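Local coordinates for carbonic anhydrase (Coccomyxa sp. PA, PDB 3UCJ), which probably catalyses the reversible hydration of carbon dioxide to hydrogencarbonate and a proton, as a zinc-dependent beta-class carbonic anhydrase, at residues A139-L144 and W150-E155; R131-K136 and E155-A160; S53-F58 and G63-Q68. All blocks are in the same frame, centred on the assembly; numbering follows the deposited sequence.

In the fold
Interactions 1 and 2 are neighbours that share helix 146-167: interaction 1 sets helix 138-141 and its following turn against it, interaction 2 sets helix 128-135 against its next turns. Their centres lie 9 Å apart, and they meet where Met153 CE packs 3.6 Å from Val133 CG1. Both also border the second subunit. Interaction 3 lies across the centre of the chain, its centre about 28 Å from that of interaction 1, within a beta-alpha-beta unit beside the third subunit. The zinc site falls between: the metal is about 8 Å from the side chain of Asn157 in interaction 2 and about 12 Å from that of Pro54 in interaction 3.

Interaction 1: A139-L144 and W150-E155; sequences AKLHGL and WDKMVE
Leu141 and Lys152 make the central touch, methyl against methylene: Leu141 CD2 sits 3.9 Å from Lys152 CG and equally close to CB. The other branch of the leucine goes to a different neighbour, with Leu141 CD1 4.1 Å from Met153 SD, so the forked end of one side chain spans two consecutive residues of helix 146-167. Leu144 adds a third touch from further along the chain, its CD1 lying 4.1 Å from Lys152 CB. The aliphatic part of Lys152 is thus met by both leucines, and its CG also lies 3.9 Å from the carbonyl O of Lys140.

Lys152 leaves its helix with CG anti to the backbone N (chi1 -169°), then bends at chi2 and again at chi3, which brings Lys152 CE to 4.2 Å from Lys140 CB. The two ammonium groups finish 5.1 Å apart, NZ to NZ, as like charges, and Arg213 adds another positive charge close to Lys140.

On the other segment, a type II turn from Leu141 to Leu144 brings the second leucine back to the helix; Leu144 N donates to Leu141 O at 3.3 Å, and Gly143 takes the positive phi within that turn. Further out, Leu141 packs on Arg134 and on Phe222 of the second subunit, while Met153 reaches Val130, Cys109 and Leu113.

No hydrogen bond crosses between the segments. The cohesion here is therefore apolar, with the lysine contributing its hydrocarbon chain; the like charges may repel mildly, an effect that Glu155, close to Lys152 NZ, could partly offset.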
ATOM      1  N   ALA A 139     -25.745  15.544   2.862  1.00 40.31           N
ATOM      2  CA  ALA A 139     -26.752  16.498   2.391  1.00 40.75           C
ATOM      3  C   ALA A 139     -27.131  16.385   0.930  1.00 42.01           C
ATOM      4  O   ALA A 139     -28.269  16.734   0.559  1.00 41.68           O
ATOM      5  CB  ALA A 139     -26.361  17.930   2.748  1.00 40.47           C
ATOM      6  N   LYS A 140     -26.222  15.867   0.067  1.00 40.20           N
ATOM      7  CA  LYS A 140     -26.563  15.685  -1.338  1.00 40.23           C
ATOM      8  C   LYS A 140     -27.113  14.286  -1.629  1.00 38.43           C
ATOM      9  O   LYS A 140     -27.647  14.049  -2.738  1.00 40.75           O
ATOM     10  CB  LYS A 140     -25.344  15.927  -2.208  1.00 40.05           C
ATOM     11  CG  LYS A 140     -24.688  17.212  -1.997  1.00 44.05           C
ATOM     12  CD  LYS A 140     -23.488  17.246  -2.911  1.00 49.53           C
ATOM     13  CE  LYS A 140     -22.648  18.455  -2.658  1.00 53.19           C
ATOM     14  NZ  LYS A 140     -23.232  19.564  -3.428  1.00 54.59           N
ATOM     15  N   LEU A 141     -26.948  13.349  -0.698  1.00 36.65           N
ATOM     16  CA  LEU A 141     -27.301  11.956  -0.945  1.00 37.69           C
ATOM     17  C   LEU A 141     -28.596  11.467  -0.228  1.00 38.06           C
ATOM     18  O   LEU A 141     -29.354  10.559  -0.713  1.00 38.73           O
ATOM     19  CB  LEU A 141     -26.094  11.040  -0.535  1.00 37.43           C
ATOM     20  CG  LEU A 141     -24.898  11.231  -1.535  1.00 32.73           C
ATOM     21  CD1 LEU A 141     -23.753  10.442  -0.969  1.00 35.89           C
ATOM     22  CD2 LEU A 141     -25.228  10.575  -2.808  1.00 32.75           C
ATOM     23  N   HIS A 142     -28.781  11.985   0.969  1.00 39.91           N
ATOM     24  CA  HIS A 142     -29.897  11.488   1.809  1.00 40.87           C
ATOM     25  C   HIS A 142     -31.230  11.828   1.208  1.00 41.47           C
ATOM     26  O   HIS A 142     -31.365  12.851   0.520  1.00 41.35           O
ATOM     27  CB  HIS A 142     -29.785  11.972   3.245  1.00 39.79           C
ATOM     28  CG  HIS A 142     -28.805  11.185   4.037  1.00 41.55           C
ATOM     29  ND1 HIS A 142     -28.452  11.516   5.320  1.00 41.85           N
ATOM     30  CD2 HIS A 142     -28.084  10.079   3.722  1.00 42.53           C
ATOM     31  CE1 HIS A 142     -27.566  10.642   5.776  1.00 46.00           C
ATOM     32  NE2 HIS A 142     -27.326   9.761   4.821  1.00 40.23           N
ATOM     33  N   GLY A 143     -32.190  10.919   1.380  1.00 41.99           N
ATOM     34  CA  GLY A 143     -33.488  11.132   0.780  1.00 43.07           C
ATOM     35  C   GLY A 143     -33.604  10.952  -0.714  1.00 45.94           C
ATOM     36  O   GLY A 143     -34.680  11.207  -1.267  1.00 45.04           O
ATOM     37  N   LEU A 144     -32.544  10.552  -1.419  1.00 43.41           N
ATOM     38  CA  LEU A 144     -32.675  10.359  -2.861  1.00 44.53           C
ATOM     39  C   LEU A 144     -33.128   8.918  -3.077  1.00 44.13           C
ATOM     40  O   LEU A 144     -32.851   8.061  -2.239  1.00 45.86           O
ATOM     41  CB  LEU A 144     -31.305  10.616  -3.560  1.00 42.91           C
ATOM     42  CG  LEU A 144     -30.761  12.044  -3.656  1.00 43.76           C
ATOM     43  CD1 LEU A 144     -29.597  12.049  -4.689  1.00 45.61           C
ATOM     44  CD2 LEU A 144     -31.759  13.002  -4.165  1.00 46.56           C
ATOM     45  N   TRP A 150     -27.224   6.629  -6.381  1.00 34.52           N
ATOM     46  CA  TRP A 150     -26.180   5.946  -7.084  1.00 33.67           C
ATOM     47  C   TRP A 150     -25.528   6.864  -8.093  1.00 35.81           C
ATOM     48  O   TRP A 150     -24.353   6.996  -8.132  1.00 33.15           O
ATOM     49  CB  TRP A 150     -26.742   4.718  -7.770  1.00 32.79           C
ATOM     50  CG  TRP A 150     -25.746   3.735  -8.273  1.00 33.54           C
ATOM     51  CD1 TRP A 150     -24.398   3.862  -8.300  1.00 29.42           C
ATOM     52  CD2 TRP A 150     -26.033   2.477  -8.865  1.00 36.09           C
ATOM     53  NE1 TRP A 150     -23.836   2.758  -8.837  1.00 33.46           N
ATOM     54  CE2 TRP A 150     -24.817   1.888  -9.193  1.00 32.53           C
ATOM     55  CE3 TRP A 150     -27.205   1.781  -9.133  1.00 33.82           C
ATOM     56  CZ2 TRP A 150     -24.736   0.655  -9.762  1.00 37.92           C
ATOM     57  CZ3 TRP A 150     -27.115   0.564  -9.695  1.00 38.00           C
ATOM     58  CH2 TRP A 150     -25.900   0.003 -10.008  1.00 40.15           C
ATOM     59  N   ASP A 151     -26.332   7.513  -8.903  1.00 35.66           N
ATOM     60  CA  ASP A 151     -25.830   8.393  -9.909  1.00 36.37           C
ATOM     61  C   ASP A 151     -25.056   9.536  -9.290  1.00 36.65           C
ATOM     62  O   ASP A 151     -24.019   9.920  -9.752  1.00 36.33           O
ATOM     63  CB  ASP A 151     -26.969   8.934 -10.751  1.00 37.71           C
ATOM     64  CG  ASP A 151     -27.616   7.888 -11.600  1.00 44.00           C
ATOM     65  OD1 ASP A 151     -28.693   8.144 -12.100  1.00 45.50           O
ATOM     66  OD2 ASP A 151     -27.084   6.808 -11.775  1.00 44.84           O
ATOM     67  N   LYS A 152     -25.593  10.083  -8.233  1.00 34.22           N
ATOM     68  CA  LYS A 152     -24.958  11.161  -7.557  1.00 32.99           C
ATOM     69  C   LYS A 152     -23.626  10.723  -6.948  1.00 32.18           C
ATOM     70  O   LYS A 152     -22.678  11.441  -6.987  1.00 33.06           O
ATOM     71  CB  LYS A 152     -25.894  11.682  -6.488  1.00 32.87           C
ATOM     72  CG  LYS A 152     -25.507  12.948  -5.868  1.00 34.12           C
ATOM     73  CD  LYS A 152     -25.275  13.980  -6.874  1.00 44.45           C
ATOM     74  CE  LYS A 152     -25.640  15.292  -6.337  1.00 50.50           C
ATOM     75  NZ  LYS A 152     -24.969  16.394  -6.988  1.00 57.28           N
ATOM     76  N   MET A 153     -23.583   9.541  -6.385  1.00 30.91           N
ATOM     77  CA  MET A 153     -22.352   9.038  -5.824  1.00 30.26           C
ATOM     78  C   MET A 153     -21.265   8.951  -6.893  1.00 31.93           C
ATOM     79  O   MET A 153     -20.160   9.341  -6.673  1.00 30.24           O
ATOM     80  CB  MET A 153     -22.579   7.702  -5.167  1.00 31.70           C
ATOM     81  CG  MET A 153     -21.389   7.170  -4.416  1.00 28.53           C
ATOM     82  SD  MET A 153     -21.062   8.009  -2.902  1.00 32.70           S
ATOM     83  CE  MET A 153     -19.651   9.007  -3.279  1.00 29.66           C
ATOM     84  N   VAL A 154     -21.615   8.434  -8.045  1.00 30.55           N
ATOM     85  CA  VAL A 154     -20.700   8.386  -9.172  1.00 31.27           C
ATOM     86  C   VAL A 154     -20.127   9.762  -9.484  1.00 32.57           C
ATOM     87  O   VAL A 154     -18.956   9.936  -9.588  1.00 32.65           O
ATOM     88  CB  VAL A 154     -21.374   7.762 -10.406  1.00 30.88           C
ATOM     89  CG1 VAL A 154     -20.558   7.975 -11.615  1.00 30.49           C
ATOM     90  CG2 VAL A 154     -21.582   6.312 -10.193  1.00 27.01           C
ATOM     91  N   GLU A 155     -20.991  10.747  -9.582  1.00 31.39           N
ATOM     92  CA  GLU A 155     -20.591  12.094  -9.866  1.00 31.99           C
ATOM     93  C   GLU A 155     -19.719  12.726  -8.795  1.00 32.54           C
ATOM     94  O   GLU A 155     -18.762  13.383  -9.093  1.00 31.83           O
ATOM     95  CB  GLU A 155     -21.819  12.957 -10.129  1.00 33.17           C
ATOM     96  CG  GLU A 155     -22.571  12.564 -11.355  1.00 29.73           C
ATOM     97  CD  GLU A 155     -23.995  13.096 -11.405  1.00 40.24           C
ATOM     98  OE1 GLU A 155     -24.742  12.648 -12.266  1.00 37.79           O
ATOM     99  OE2 GLU A 155     -24.350  13.929 -10.578  1.00 38.82           O
TER

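Interaction 2: R131-K136 and E155-A160; sequences REVRDK and ELNVEA
Helix 131-135 and helix 155-160 run across each other, with an angle of 106° between their directions and 9.7 Å between their axes at closest approach. The backbones come nearest at Val133 and Asn157, whose CA atoms are 6.5 Å apart. Such a steep crossing keeps the contact local, and Val133 is the residue that bridges it.

Its two methyls divide the work. CG2 of Val133 presses on Ala160 CB at 3.6 Å. Val133 CG1, placed anti to the backbone N (chi1 176°), lies against the preceding turn, 3.9 Å from the carbonyl O of Leu156 and 4.1 Å from Leu156 CB. The side chain of Asn157 crosses that of Val133 at about a right angle, Asn157 OD1 standing 4.1 Å from Val133 CG2. The asparagine amide is held by polar partners of its own: OD1 hydrogen-bonds to Gln161 NE2, and ND2 to the backbone O of Gly72.

On helix 128-135, Arg134 grips Asp135 side-on, NE and NH2 both reaching the single oxygen OD2 at 3.0 Å. His219 of the second subunit hydrogen-bonds to both, through its O to Arg134 NH2 and its ND1 to Asp135 OD1.

Thus two helices of the alpha/beta carbonic anhydrase fold cross at a valine-alanine contact, with the subunit interface beside it; Asn157 ties this crossing to the loop at Gly72, a residue of the acetazolamide pocket near the zinc ion.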
ATOM      1  N   ARG A 131     -16.386   5.604   0.593  1.00 25.92           N
ATOM      2  CA  ARG A 131     -17.063   6.007   1.838  1.00 26.55           C
ATOM      3  C   ARG A 131     -16.692   7.396   2.305  1.00 27.61           C
ATOM      4  O   ARG A 131     -17.543   8.115   2.861  1.00 27.32           O
ATOM      5  CB  ARG A 131     -16.902   4.974   2.950  1.00 26.20           C
ATOM      6  CG  ARG A 131     -17.680   3.672   2.699  1.00 27.26           C
ATOM      7  CD  ARG A 131     -17.619   2.689   3.868  1.00 25.09           C
ATOM      8  NE  ARG A 131     -16.308   2.045   3.983  1.00 26.53           N
ATOM      9  CZ  ARG A 131     -16.021   0.855   3.466  1.00 27.11           C
ATOM     10  NH1 ARG A 131     -16.984   0.127   2.825  1.00 29.89           N
ATOM     11  NH2 ARG A 131     -14.818   0.352   3.642  1.00 26.83           N
ATOM     12  N   GLU A 132     -15.430   7.807   2.127  1.00 26.73           N
ATOM     13  CA  GLU A 132     -14.992   9.062   2.638  1.00 28.22           C
ATOM     14  C   GLU A 132     -15.665  10.180   1.832  1.00 27.82           C
ATOM     15  O   GLU A 132     -16.041  11.162   2.406  1.00 28.07           O
ATOM     16  CB  GLU A 132     -13.456   9.176   2.444  1.00 27.52           C
ATOM     17  CG  GLU A 132     -12.701   8.415   3.454  1.00 34.99           C
ATOM     18  CD  GLU A 132     -11.149   8.724   3.213  1.00 48.14           C
ATOM     19  OE1 GLU A 132     -10.473   7.918   2.547  1.00 43.82           O
ATOM     20  OE2 GLU A 132     -10.649   9.844   3.611  1.00 52.95           O
ATOM     21  N   VAL A 133     -15.767  10.016   0.531  1.00 25.78           N
ATOM     22  CA  VAL A 133     -16.438  10.971  -0.304  1.00 27.69           C
ATOM     23  C   VAL A 133     -17.915  11.040   0.076  1.00 27.87           C
ATOM     24  O   VAL A 133     -18.449  12.062   0.273  1.00 28.86           O
ATOM     25  CB  VAL A 133     -16.363  10.578  -1.763  1.00 28.51           C
ATOM     26  CG1 VAL A 133     -17.134  11.531  -2.568  1.00 27.31           C
ATOM     27  CG2 VAL A 133     -14.933  10.547  -2.248  1.00 26.43           C
ATOM     28  N   ARG A 134     -18.530   9.893   0.166  1.00 29.88           N
ATOM     29  CA  ARG A 134     -19.906   9.758   0.584  1.00 28.44           C
ATOM     30  C   ARG A 134     -20.186  10.486   1.887  1.00 30.40           C
ATOM     31  O   ARG A 134     -21.116  11.215   1.988  1.00 31.80           O
ATOM     32  CB  ARG A 134     -20.210   8.278   0.730  1.00 29.67           C
ATOM     33  CG  ARG A 134     -21.570   7.910   1.250  1.00 30.65           C
ATOM     34  CD  ARG A 134     -21.576   6.527   1.787  1.00 26.94           C
ATOM     35  NE  ARG A 134     -20.995   6.440   3.093  1.00 27.80           N
ATOM     36  CZ  ARG A 134     -20.923   5.336   3.799  1.00 25.27           C
ATOM     37  NH1 ARG A 134     -21.405   4.223   3.323  1.00 27.64           N
ATOM     38  NH2 ARG A 134     -20.374   5.352   4.981  1.00 26.12           N
ATOM     39  N   ASP A 135     -19.350  10.253   2.867  1.00 28.20           N
ATOM     40  CA  ASP A 135     -19.524  10.774   4.191  1.00 30.50           C
ATOM     41  C   ASP A 135     -19.489  12.278   4.245  1.00 33.56           C
ATOM     42  O   ASP A 135     -20.029  12.864   5.129  1.00 33.11           O
ATOM     43  CB  ASP A 135     -18.491  10.215   5.135  1.00 29.78           C
ATOM     44  CG  ASP A 135     -18.756   8.793   5.531  1.00 31.63           C
ATOM     45  OD1 ASP A 135     -17.897   8.207   6.140  1.00 27.76           O
ATOM     46  OD2 ASP A 135     -19.791   8.243   5.220  1.00 30.27           O
ATOM     47  N   LYS A 136     -18.841  12.892   3.286  1.00 33.03           N
ATOM     48  CA  LYS A 136     -18.780  14.323   3.237  1.00 35.78           C
ATOM     49  C   LYS A 136     -19.955  14.907   2.488  1.00 36.80           C
ATOM     50  O   LYS A 136     -20.041  16.077   2.299  1.00 37.72           O
ATOM     51  CB  LYS A 136     -17.461  14.774   2.627  1.00 35.32           C
ATOM     52  CG  LYS A 136     -16.303  14.371   3.437  1.00 37.82           C
ATOM     53  CD  LYS A 136     -15.079  15.129   3.122  1.00 43.55           C
ATOM     54  CE  LYS A 136     -14.280  14.445   2.125  1.00 43.09           C
ATOM     55  NZ  LYS A 136     -13.104  15.199   1.816  1.00 43.28           N
ATOM     56  N   GLU A 155     -20.991  10.747  -9.582  1.00 31.39           N
ATOM     57  CA  GLU A 155     -20.591  12.094  -9.866  1.00 31.99           C
ATOM     58  C   GLU A 155     -19.719  12.726  -8.795  1.00 32.54           C
ATOM     59  O   GLU A 155     -18.762  13.383  -9.093  1.00 31.83           O
ATOM     60  CB  GLU A 155     -21.819  12.957 -10.129  1.00 33.17           C
ATOM     61  CG  GLU A 155     -22.571  12.564 -11.355  1.00 29.73           C
ATOM     62  CD  GLU A 155     -23.995  13.096 -11.405  1.00 40.24           C
ATOM     63  OE1 GLU A 155     -24.742  12.648 -12.266  1.00 37.79           O
ATOM     64  OE2 GLU A 155     -24.350  13.929 -10.578  1.00 38.82           O
ATOM     65  N   LEU A 156     -20.087  12.545  -7.549  1.00 31.39           N
ATOM     66  CA  LEU A 156     -19.321  13.108  -6.451  1.00 30.36           C
ATOM     67  C   LEU A 156     -17.943  12.460  -6.422  1.00 28.34           C
ATOM     68  O   LEU A 156     -16.958  13.142  -6.083  1.00 27.84           O
ATOM     69  CB  LEU A 156     -20.013  12.831  -5.103  1.00 29.65           C
ATOM     70  CG  LEU A 156     -21.237  13.801  -4.901  1.00 29.95           C
ATOM     71  CD1 LEU A 156     -22.097  13.250  -3.729  1.00 31.62           C
ATOM     72  CD2 LEU A 156     -20.799  15.245  -4.767  1.00 32.66           C
ATOM     73  N   ASN A 157     -17.930  11.177  -6.740  1.00 28.62           N
ATOM     74  CA  ASN A 157     -16.659  10.437  -6.739  1.00 28.44           C
ATOM     75  C   ASN A 157     -15.746  11.023  -7.844  1.00 28.65           C
ATOM     76  O   ASN A 157     -14.542  11.356  -7.590  1.00 27.22           O
ATOM     77  CB  ASN A 157     -16.889   8.959  -6.919  1.00 28.54           C
ATOM     78  CG  ASN A 157     -15.560   8.163  -6.745  1.00 28.23           C
ATOM     79  OD1 ASN A 157     -14.838   8.368  -5.757  1.00 28.14           O
ATOM     80  ND2 ASN A 157     -15.239   7.359  -7.731  1.00 26.30           N
ATOM     81  N   VAL A 158     -16.287  11.198  -9.049  1.00 27.76           N
ATOM     82  CA  VAL A 158     -15.477  11.908 -10.092  1.00 28.46           C
ATOM     83  C   VAL A 158     -14.899  13.220  -9.551  1.00 30.29           C
ATOM     84  O   VAL A 158     -13.676  13.520  -9.694  1.00 28.24           O
ATOM     85  CB  VAL A 158     -16.280  12.151 -11.418  1.00 28.84           C
ATOM     86  CG1 VAL A 158     -15.417  12.993 -12.420  1.00 25.73           C
ATOM     87  CG2 VAL A 158     -16.659  10.807 -12.043  1.00 27.15           C
ATOM     88  N   GLU A 159     -15.762  14.096  -8.998  1.00 30.29           N
ATOM     89  CA  GLU A 159     -15.242  15.354  -8.517  1.00 31.39           C
ATOM     90  C   GLU A 159     -14.138  15.193  -7.505  1.00 29.99           C
ATOM     91  O   GLU A 159     -13.161  15.959  -7.507  1.00 28.99           O
ATOM     92  CB  GLU A 159     -16.363  16.288  -7.924  1.00 31.64           C
ATOM     93  CG  GLU A 159     -15.665  17.636  -7.567  1.00 44.01           C
ATOM     94  CD  GLU A 159     -16.575  18.821  -7.206  1.00 51.90           C
ATOM     95  OE1 GLU A 159     -17.830  18.631  -7.212  1.00 55.04           O
ATOM     96  OE2 GLU A 159     -15.991  19.886  -6.857  1.00 46.29           O
ATOM     97  N   ALA A 160     -14.292  14.253  -6.558  1.00 27.46           N
ATOM     98  CA  ALA A 160     -13.280  14.100  -5.535  1.00 27.28           C
ATOM     99  C   ALA A 160     -11.983  13.589  -6.182  1.00 26.15           C
ATOM    100  O   ALA A 160     -10.909  13.984  -5.732  1.00 27.66           O
ATOM    101  CB  ALA A 160     -13.766  13.033  -4.524  1.00 27.78           C
TER

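Interaction 3: S53-F58 and G63-Q68; sequences SPAQLF and GEVFVQ
Pro54, in the first turn of helix 54-57, meets Val67 of strand 65-70, and the valine is the side chain to follow. Its CB points toward the helix and forks there. Val67 CG2, anti to the carbonyl carbon, lies 3.8 Å from Pro54 CG. Val67 CG1, anti to the backbone N (chi1 173°), lies 4.2 Å from Pro54 CG. Both methyls come to the same ring corner from one side, CG2 the nearer.

Two residues earlier on the strand, Val65 faces the same way and repeats the contact more loosely: its CG1 lies 4.4 Å from Ala55 CB. The two backbones come nearest here, 6.9 Å between the CA atoms of Ala55 and Val65. All four residues are buried and the contact is wholly apolar. Tyr44 on strand 42-47 touches both Pro54 and Val65, closing the group from the neighbouring strand.

Phe66, between the two valines, projects to the other face of the strand, packing on Tyr88 of helix 80-92 and touching a second bound acetazolamide, in a pocket distinct from the one at the zinc ion. The third subunit lies alongside, with backbone hydrogen bonds to Gly63 and Val67.

Strand 42-47, helix 54-57 and strand 65-70 form a beta-alpha-beta crossover, in which the short helix packs on the second strand and the two strands pair in parallel, as in the central sheet of beta-class carbonic anhydrases.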
ATOM      1  N   SER A  53     -14.031   0.822 -21.925  1.00 35.84           N
ATOM      2  CA  SER A  53     -12.678   0.729 -22.519  1.00 35.84           C
ATOM      3  C   SER A  53     -12.234   2.076 -23.144  1.00 35.36           C
ATOM      4  O   SER A  53     -12.814   2.494 -24.165  1.00 35.06           O
ATOM      5  CB  SER A  53     -12.690  -0.366 -23.566  1.00 35.82           C
ATOM      6  OG  SER A  53     -11.484  -0.303 -24.291  1.00 40.78           O
ATOM      7  N   PRO A  54     -11.230   2.748 -22.555  1.00 33.08           N
ATOM      8  CA  PRO A  54     -11.004   4.127 -22.936  1.00 34.30           C
ATOM      9  C   PRO A  54     -10.574   4.254 -24.423  1.00 36.19           C
ATOM     10  O   PRO A  54     -11.061   5.174 -25.141  1.00 37.45           O
ATOM     11  CB  PRO A  54      -9.867   4.580 -22.003  1.00 33.24           C
ATOM     12  CG  PRO A  54      -9.392   3.389 -21.329  1.00 33.67           C
ATOM     13  CD  PRO A  54     -10.519   2.408 -21.307  1.00 33.93           C
ATOM     14  N   ALA A  55      -9.713   3.348 -24.905  1.00 36.22           N
ATOM     15  CA  ALA A  55      -9.273   3.539 -26.311  1.00 38.50           C
ATOM     16  C   ALA A  55     -10.408   3.290 -27.319  1.00 40.25           C
ATOM     17  O   ALA A  55     -10.582   4.076 -28.254  1.00 41.42           O
ATOM     18  CB  ALA A  55      -7.988   2.733 -26.657  1.00 39.14           C
ATOM     19  N   GLN A  56     -11.178   2.237 -27.122  1.00 41.14           N
ATOM     20  CA  GLN A  56     -12.426   2.019 -27.885  1.00 44.40           C
ATOM     21  C   GLN A  56     -13.348   3.229 -27.798  1.00 44.52           C
ATOM     22  O   GLN A  56     -13.670   3.852 -28.842  1.00 46.40           O
ATOM     23  CB  GLN A  56     -13.200   0.770 -27.416  1.00 44.05           C
ATOM     24  CG  GLN A  56     -12.348  -0.482 -27.461  1.00 51.15           C
ATOM     25  CD  GLN A  56     -13.170  -1.723 -27.719  1.00 58.59           C
ATOM     26  OE1 GLN A  56     -14.236  -1.959 -27.077  1.00 64.73           O
ATOM     27  NE2 GLN A  56     -12.712  -2.528 -28.690  1.00 56.19           N
ATOM     28  N   LEU A  57     -13.732   3.642 -26.584  1.00 43.23           N
ATOM     29  CA  LEU A  57     -14.793   4.661 -26.518  1.00 41.97           C
ATOM     30  C   LEU A  57     -14.384   6.024 -27.050  1.00 42.38           C
ATOM     31  O   LEU A  57     -15.250   6.836 -27.451  1.00 43.51           O
ATOM     32  CB  LEU A  57     -15.406   4.777 -25.119  1.00 40.36           C
ATOM     33  CG  LEU A  57     -14.558   5.424 -24.036  1.00 40.56           C
ATOM     34  CD1 LEU A  57     -14.951   6.836 -23.949  1.00 35.08           C
ATOM     35  CD2 LEU A  57     -14.824   4.672 -22.690  1.00 37.88           C
ATOM     36  N   PHE A  58     -13.094   6.308 -27.068  1.00 41.11           N
ATOM     37  CA  PHE A  58     -12.651   7.530 -27.663  1.00 40.04           C
ATOM     38  C   PHE A  58     -12.145   7.314 -29.096  1.00 40.70           C
ATOM     39  O   PHE A  58     -11.563   8.269 -29.658  1.00 38.33           O
ATOM     40  CB  PHE A  58     -11.528   8.208 -26.857  1.00 41.05           C
ATOM     41  CG  PHE A  58     -11.998   8.803 -25.551  1.00 44.30           C
ATOM     42  CD1 PHE A  58     -11.450   8.373 -24.321  1.00 42.71           C
ATOM     43  CD2 PHE A  58     -12.997   9.779 -25.540  1.00 42.63           C
ATOM     44  CE1 PHE A  58     -11.903   8.928 -23.124  1.00 45.06           C
ATOM     45  CE2 PHE A  58     -13.471  10.326 -24.321  1.00 45.56           C
ATOM     46  CZ  PHE A  58     -12.936   9.878 -23.126  1.00 41.41           C
ATOM     47  N   GLY A  63      -0.909   4.069 -28.708  1.00 31.63           N
ATOM     48  CA  GLY A  63       0.058   5.183 -28.567  1.00 31.20           C
ATOM     49  C   GLY A  63      -0.550   6.538 -28.180  1.00 31.78           C
ATOM     50  O   GLY A  63       0.184   7.526 -27.967  1.00 33.50           O
ATOM     51  N   GLU A  64      -1.884   6.598 -28.048  1.00 32.44           N
ATOM     52  CA  GLU A  64      -2.540   7.852 -27.689  1.00 33.22           C
ATOM     53  C   GLU A  64      -2.969   8.042 -26.231  1.00 31.77           C
ATOM     54  O   GLU A  64      -3.055   9.189 -25.758  1.00 31.69           O
ATOM     55  CB  GLU A  64      -3.796   8.009 -28.534  1.00 34.08           C
ATOM     56  CG  GLU A  64      -3.479   8.095 -30.043  1.00 40.00           C
ATOM     57  CD  GLU A  64      -4.715   8.586 -30.773  1.00 46.55           C
ATOM     58  OE1 GLU A  64      -5.196   7.894 -31.662  1.00 51.30           O
ATOM     59  OE2 GLU A  64      -5.245   9.664 -30.393  1.00 54.05           O
ATOM     60  N   VAL A  65      -3.299   6.968 -25.539  1.00 30.27           N
ATOM     61  CA  VAL A  65      -3.745   7.110 -24.176  1.00 26.88           C
ATOM     62  C   VAL A  65      -3.170   6.038 -23.251  1.00 26.38           C
ATOM     63  O   VAL A  65      -3.385   4.879 -23.447  1.00 28.06           O
ATOM     64  CB  VAL A  65      -5.283   7.212 -24.101  1.00 27.93           C
ATOM     65  CG1 VAL A  65      -5.904   5.999 -24.627  1.00 28.22           C
ATOM     66  CG2 VAL A  65      -5.747   7.458 -22.699  1.00 27.73           C
ATOM     67  N   PHE A  66      -2.420   6.507 -22.275  1.00 26.48           N
ATOM     68  CA  PHE A  66      -1.837   5.723 -21.213  1.00 27.67           C
ATOM     69  C   PHE A  66      -2.947   5.510 -20.186  1.00 27.17           C
ATOM     70  O   PHE A  66      -3.659   6.413 -19.895  1.00 27.18           O
ATOM     71  CB  PHE A  66      -0.716   6.524 -20.602  1.00 25.56           C
ATOM     72  CG  PHE A  66       0.301   5.731 -19.846  1.00 27.12           C
ATOM     73  CD1 PHE A  66       1.476   5.353 -20.433  1.00 26.75           C
ATOM     74  CD2 PHE A  66       0.122   5.450 -18.533  1.00 28.61           C
ATOM     75  CE1 PHE A  66       2.417   4.702 -19.745  1.00 26.77           C
ATOM     76  CE2 PHE A  66       1.059   4.785 -17.844  1.00 27.50           C
ATOM     77  CZ  PHE A  66       2.216   4.408 -18.439  1.00 27.79           C
ATOM     78  N   VAL A  67      -3.055   4.312 -19.633  1.00 27.33           N
ATOM     79  CA  VAL A  67      -4.207   3.946 -18.837  1.00 27.81           C
ATOM     80  C   VAL A  67      -3.945   3.322 -17.458  1.00 26.13           C
ATOM     81  O   VAL A  67      -3.211   2.404 -17.346  1.00 26.05           O
ATOM     82  CB  VAL A  67      -5.097   3.000 -19.625  1.00 26.85           C
ATOM     83  CG1 VAL A  67      -6.192   2.490 -18.778  1.00 29.27           C
ATOM     84  CG2 VAL A  67      -5.639   3.684 -20.854  1.00 28.18           C
ATOM     85  N   GLN A  68      -4.570   3.885 -16.441  1.00 24.81           N
ATOM     86  CA  GLN A  68      -4.745   3.260 -15.148  1.00 22.61           C
ATOM     87  C   GLN A  68      -6.219   2.897 -14.973  1.00 22.77           C
ATOM     88  O   GLN A  68      -7.052   3.719 -15.161  1.00 21.66           O
ATOM     89  CB  GLN A  68      -4.297   4.188 -14.035  1.00 23.96           C
ATOM     90  CG  GLN A  68      -4.984   4.017 -12.712  1.00 26.32           C
ATOM     91  CD  GLN A  68      -4.429   2.909 -11.846  1.00 25.48           C
ATOM     92  OE1 GLN A  68      -4.935   2.655 -10.799  1.00 25.56           O
ATOM     93  NE2 GLN A  68      -3.386   2.295 -12.277  1.00 24.46           N
TER